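Local coordinates for protein PcaV transcriptional regulator (Streptomyces coelicolor, PDB 4G9Y) that probably acts as a DNA-binding transcription factor of the MarR family and binds the aromatic ligand 3,4-dihydroxybenzoate, at residues A[41-55]-A[93-106]. Sequence-based numbering, arbitrary orientation.
Sequences YAVLNALVAEPGLDQ and RSLLRLTDEGLRVH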
# COMPACT_ATOMS: atom_id res chain seq x y z
N TYR A 41 11.75 -5.68 -10.86
CA TYR A 41 12.68 -4.75 -11.48
C TYR A 41 13.81 -4.36 -10.51
O TYR A 41 14.96 -4.22 -10.91
CB TYR A 41 11.96 -3.49 -12.00
CG TYR A 41 12.95 -2.50 -12.53
CD1 TYR A 41 13.42 -2.57 -13.84
CD2 TYR A 41 13.46 -1.50 -11.71
CE1 TYR A 41 14.36 -1.66 -14.31
CE2 TYR A 41 14.40 -0.60 -12.17
CZ TYR A 41 14.84 -0.67 -13.47
OH TYR A 41 15.77 0.25 -13.89
N ALA A 42 13.46 -4.16 -9.24
CA ALA A 42 14.48 -3.81 -8.25
C ALA A 42 15.57 -4.89 -8.15
O ALA A 42 16.76 -4.58 -7.97
CB ALA A 42 13.84 -3.56 -6.86
N VAL A 43 15.16 -6.14 -8.30
CA VAL A 43 16.13 -7.25 -8.30
C VAL A 43 17.04 -7.20 -9.54
O VAL A 43 18.26 -7.33 -9.43
CB VAL A 43 15.41 -8.62 -8.18
CG1 VAL A 43 16.39 -9.77 -8.39
CG2 VAL A 43 14.75 -8.73 -6.82
N LEU A 44 16.46 -7.01 -10.72
CA LEU A 44 17.28 -6.85 -11.92
C LEU A 44 18.23 -5.67 -11.73
O LEU A 44 19.41 -5.74 -12.07
CB LEU A 44 16.40 -6.58 -13.15
CG LEU A 44 15.36 -7.62 -13.54
CD1 LEU A 44 14.44 -7.04 -14.62
CD2 LEU A 44 16.04 -8.90 -14.02
N ASN A 45 17.70 -4.59 -11.19
CA ASN A 45 18.50 -3.40 -10.97
C ASN A 45 19.68 -3.62 -10.03
O ASN A 45 20.80 -3.19 -10.31
CB ASN A 45 17.62 -2.26 -10.46
CG ASN A 45 18.38 -0.95 -10.36
OD1 ASN A 45 18.64 -0.44 -9.27
ND2 ASN A 45 18.77 -0.41 -11.51
N ALA A 46 19.42 -4.30 -8.92
CA ALA A 46 20.48 -4.64 -7.97
C ALA A 46 21.57 -5.50 -8.63
O ALA A 46 22.76 -5.37 -8.33
CB ALA A 46 19.90 -5.35 -6.76
N LEU A 47 21.16 -6.38 -9.54
CA LEU A 47 22.11 -7.32 -10.14
C LEU A 47 22.91 -6.72 -11.30
O LEU A 47 23.96 -7.24 -11.68
CB LEU A 47 21.38 -8.60 -10.58
CG LEU A 47 20.89 -9.49 -9.43
CD1 LEU A 47 20.05 -10.63 -9.99
CD2 LEU A 47 22.07 -10.02 -8.62
N VAL A 48 22.40 -5.65 -11.90
CA VAL A 48 23.19 -4.87 -12.85
C VAL A 48 24.35 -4.18 -12.12
O VAL A 48 25.49 -4.16 -12.59
CB VAL A 48 22.33 -3.79 -13.55
CG1 VAL A 48 23.21 -2.87 -14.37
CG2 VAL A 48 21.28 -4.44 -14.44
N ALA A 49 24.05 -3.63 -10.95
CA ALA A 49 25.07 -2.96 -10.15
C ALA A 49 26.07 -3.94 -9.55
O ALA A 49 27.26 -3.62 -9.43
CB ALA A 49 24.42 -2.11 -9.05
N GLU A 50 25.62 -5.14 -9.18
CA GLU A 50 26.50 -6.13 -8.56
C GLU A 50 26.26 -7.54 -9.06
O GLU A 50 25.63 -8.35 -8.39
CB GLU A 50 26.36 -6.08 -7.03
CG GLU A 50 26.78 -4.74 -6.42
CD GLU A 50 26.51 -4.66 -4.92
OE1 GLU A 50 27.48 -4.59 -4.13
OE2 GLU A 50 25.33 -4.64 -4.52
N PRO A 51 26.78 -7.84 -10.25
CA PRO A 51 26.57 -9.17 -10.82
C PRO A 51 27.15 -10.22 -9.90
O PRO A 51 28.20 -10.01 -9.32
CB PRO A 51 27.38 -9.11 -12.13
CG PRO A 51 27.40 -7.66 -12.47
CD PRO A 51 27.56 -6.98 -11.15
N GLY A 52 26.44 -11.33 -9.72
CA GLY A 52 26.97 -12.42 -8.92
C GLY A 52 26.68 -12.31 -7.44
O GLY A 52 27.13 -13.14 -6.65
N LEU A 53 25.93 -11.28 -7.05
CA LEU A 53 25.54 -11.12 -5.65
C LEU A 53 24.73 -12.34 -5.23
O LEU A 53 24.05 -12.94 -6.04
CB LEU A 53 24.68 -9.87 -5.51
CG LEU A 53 24.66 -9.09 -4.21
CD1 LEU A 53 26.08 -8.76 -3.73
CD2 LEU A 53 23.85 -7.82 -4.42
N ASP A 54 24.83 -12.74 -3.96
CA ASP A 54 24.08 -13.91 -3.54
C ASP A 54 22.63 -13.51 -3.27
O ASP A 54 22.33 -12.35 -3.06
CB ASP A 54 24.68 -14.51 -2.28
CG ASP A 54 24.54 -13.60 -1.09
OD1 ASP A 54 25.40 -12.71 -0.92
OD2 ASP A 54 23.56 -13.76 -0.34
N GLN A 55 21.74 -14.50 -3.26
CA GLN A 55 20.32 -14.25 -3.13
C GLN A 55 19.93 -13.55 -1.84
O GLN A 55 19.10 -12.65 -1.84
CB GLN A 55 19.55 -15.57 -3.25
CG GLN A 55 18.05 -15.42 -3.24
CD GLN A 55 17.36 -16.70 -3.69
OE1 GLN A 55 17.76 -17.32 -4.68
NE2 GLN A 55 16.32 -17.11 -2.96
N ARG A 93 24.86 -20.90 -0.17
CA ARG A 93 24.40 -19.65 -0.75
C ARG A 93 24.36 -19.79 -2.28
O ARG A 93 25.07 -20.63 -2.85
CB ARG A 93 25.27 -18.47 -0.31
CG ARG A 93 26.77 -18.71 -0.39
CD ARG A 93 27.56 -17.56 0.23
NE ARG A 93 27.44 -16.32 -0.54
CZ ARG A 93 28.47 -15.54 -0.88
NH1 ARG A 93 29.70 -15.88 -0.52
NH2 ARG A 93 28.26 -14.43 -1.58
N SER A 94 23.51 -19.00 -2.92
CA SER A 94 23.32 -19.09 -4.37
C SER A 94 23.65 -17.76 -5.01
O SER A 94 23.15 -16.73 -4.58
CB SER A 94 21.87 -19.46 -4.70
OG SER A 94 21.45 -20.62 -4.00
N LEU A 95 24.48 -17.77 -6.05
CA LEU A 95 24.87 -16.54 -6.73
C LEU A 95 23.93 -16.27 -7.90
O LEU A 95 23.61 -17.18 -8.65
CB LEU A 95 26.30 -16.67 -7.24
CG LEU A 95 27.29 -17.19 -6.20
CD1 LEU A 95 28.70 -17.22 -6.76
CD2 LEU A 95 27.22 -16.35 -4.93
N LEU A 96 23.50 -15.02 -8.05
CA LEU A 96 22.55 -14.64 -9.08
C LEU A 96 23.23 -13.75 -10.09
O LEU A 96 24.01 -12.87 -9.73
CB LEU A 96 21.37 -13.87 -8.47
CG LEU A 96 20.65 -14.56 -7.31
CD1 LEU A 96 19.54 -13.66 -6.78
CD2 LEU A 96 20.10 -15.91 -7.77
N ARG A 97 22.91 -13.95 -11.36
CA ARG A 97 23.48 -13.12 -12.41
C ARG A 97 22.43 -12.93 -13.51
O ARG A 97 21.70 -13.86 -13.83
CB ARG A 97 24.70 -13.84 -12.97
CG ARG A 97 25.51 -13.05 -13.94
CD ARG A 97 26.79 -13.80 -14.26
NE ARG A 97 27.57 -14.05 -13.05
CZ ARG A 97 28.53 -13.25 -12.59
NH1 ARG A 97 28.84 -12.14 -13.25
NH2 ARG A 97 29.17 -13.56 -11.48
N LEU A 98 22.33 -11.72 -14.07
CA LEU A 98 21.38 -11.49 -15.16
C LEU A 98 21.83 -12.22 -16.43
O LEU A 98 23.02 -12.41 -16.64
CB LEU A 98 21.25 -10.01 -15.47
CG LEU A 98 20.68 -9.20 -14.31
CD1 LEU A 98 20.34 -7.82 -14.77
CD2 LEU A 98 19.45 -9.90 -13.77
N THR A 99 20.87 -12.62 -17.25
CA THR A 99 21.17 -13.15 -18.57
C THR A 99 21.27 -11.97 -19.51
O THR A 99 20.95 -10.84 -19.12
CB THR A 99 20.04 -14.06 -19.05
OG1 THR A 99 18.82 -13.30 -19.14
CG2 THR A 99 19.84 -15.23 -18.09
N ASP A 100 21.71 -12.19 -20.74
CA ASP A 100 21.68 -11.13 -21.76
C ASP A 100 20.29 -10.49 -21.90
O ASP A 100 20.17 -9.27 -22.03
CB ASP A 100 22.15 -11.64 -23.13
CG ASP A 100 23.59 -12.15 -23.10
OD1 ASP A 100 24.30 -11.92 -22.11
OD2 ASP A 100 24.01 -12.78 -24.09
N GLU A 101 19.25 -11.31 -21.88
CA GLU A 101 17.90 -10.77 -22.00
C GLU A 101 17.47 -10.01 -20.73
O GLU A 101 16.76 -9.01 -20.81
CB GLU A 101 16.89 -11.87 -22.38
CG GLU A 101 15.43 -11.42 -22.55
CD GLU A 101 15.21 -10.35 -23.62
OE1 GLU A 101 16.15 -9.99 -24.36
OE2 GLU A 101 14.07 -9.86 -23.72
N GLY A 102 17.93 -10.46 -19.56
CA GLY A 102 17.64 -9.75 -18.32
C GLY A 102 18.24 -8.36 -18.34
O GLY A 102 17.65 -7.40 -17.88
N LEU A 103 19.44 -8.24 -18.92
CA LEU A 103 20.08 -6.94 -19.06
C LEU A 103 19.29 -6.03 -19.99
O LEU A 103 19.14 -4.84 -19.73
CB LEU A 103 21.50 -7.09 -19.59
CG LEU A 103 22.60 -7.34 -18.56
CD1 LEU A 103 23.85 -7.89 -19.22
CD2 LEU A 103 22.90 -6.04 -17.82
N ARG A 104 18.81 -6.61 -21.09
CA ARG A 104 18.02 -5.88 -22.08
C ARG A 104 16.69 -5.40 -21.49
O ARG A 104 16.28 -4.24 -21.67
CB ARG A 104 17.80 -6.80 -23.28
CG ARG A 104 17.11 -6.16 -24.48
CD ARG A 104 17.18 -7.11 -25.70
NE ARG A 104 18.56 -7.37 -26.12
CZ ARG A 104 19.19 -8.54 -26.00
NH1 ARG A 104 18.58 -9.61 -25.47
NH2 ARG A 104 20.45 -8.66 -26.41
N VAL A 105 16.01 -6.28 -20.78
CA VAL A 105 14.75 -5.94 -20.13
C VAL A 105 14.98 -4.83 -19.09
O VAL A 105 14.21 -3.87 -19.01
CB VAL A 105 14.09 -7.19 -19.49
CG1 VAL A 105 12.96 -6.79 -18.53
CG2 VAL A 105 13.55 -8.11 -20.58
N HIS A 106 16.05 -4.95 -18.31
CA HIS A 106 16.34 -3.92 -17.32
C HIS A 106 16.55 -2.56 -17.97
O HIS A 106 16.04 -1.54 -17.49
CB HIS A 106 17.56 -4.29 -16.46
CG HIS A 106 18.08 -3.15 -15.64
ND1 HIS A 106 19.09 -2.32 -16.07
CD2 HIS A 106 17.71 -2.70 -14.41
CE1 HIS A 106 19.34 -1.41 -15.14
NE2 HIS A 106 18.51 -1.62 -14.13
O HOH W 1 24.16 -9.60 -13.33
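N45 and H106 illustrate how one polar bond can orient a ring beside a cluster of apolar side chains. ND2 of N45 donates to NE2 of H106 (2.9 Å, 166° at the hydrogen); each atom lies close to the plane of the other's flat group, which, with V48 over one face, helps to fix the ring's rotation. With CG anti to the backbone N (chi1 167°), H106 reaches into a hole formed by Y41, L44, N45 and V48. V48 CG2 covers that face in a CH-pi contact, 3.6 Å from the ring centroid, while the Y41 ring runs nearly parallel but slid aside. Next to it, L98 packs against L44, L47 and V48.

Backbone groups are satisfied in succession along strand 94-98. A water accepts from L98 N and donates to L47 O; L96 N donates to L53 O (2.9 Å), L96 O receives a weak bond from G52 N, and S94 O accepts from Q55 N (3.0 Å). D54 OD1 and R93 NH2 form a weak, long salt bridge at 3.4 Å; their stronger partners are T57 and D87 respectively. Strand 94-98, paired with strand 82-86, is bridged once, D54 to L95, where a short first strand joins the two-stranded wing in the winged helix-turn-helix of MarR regulators.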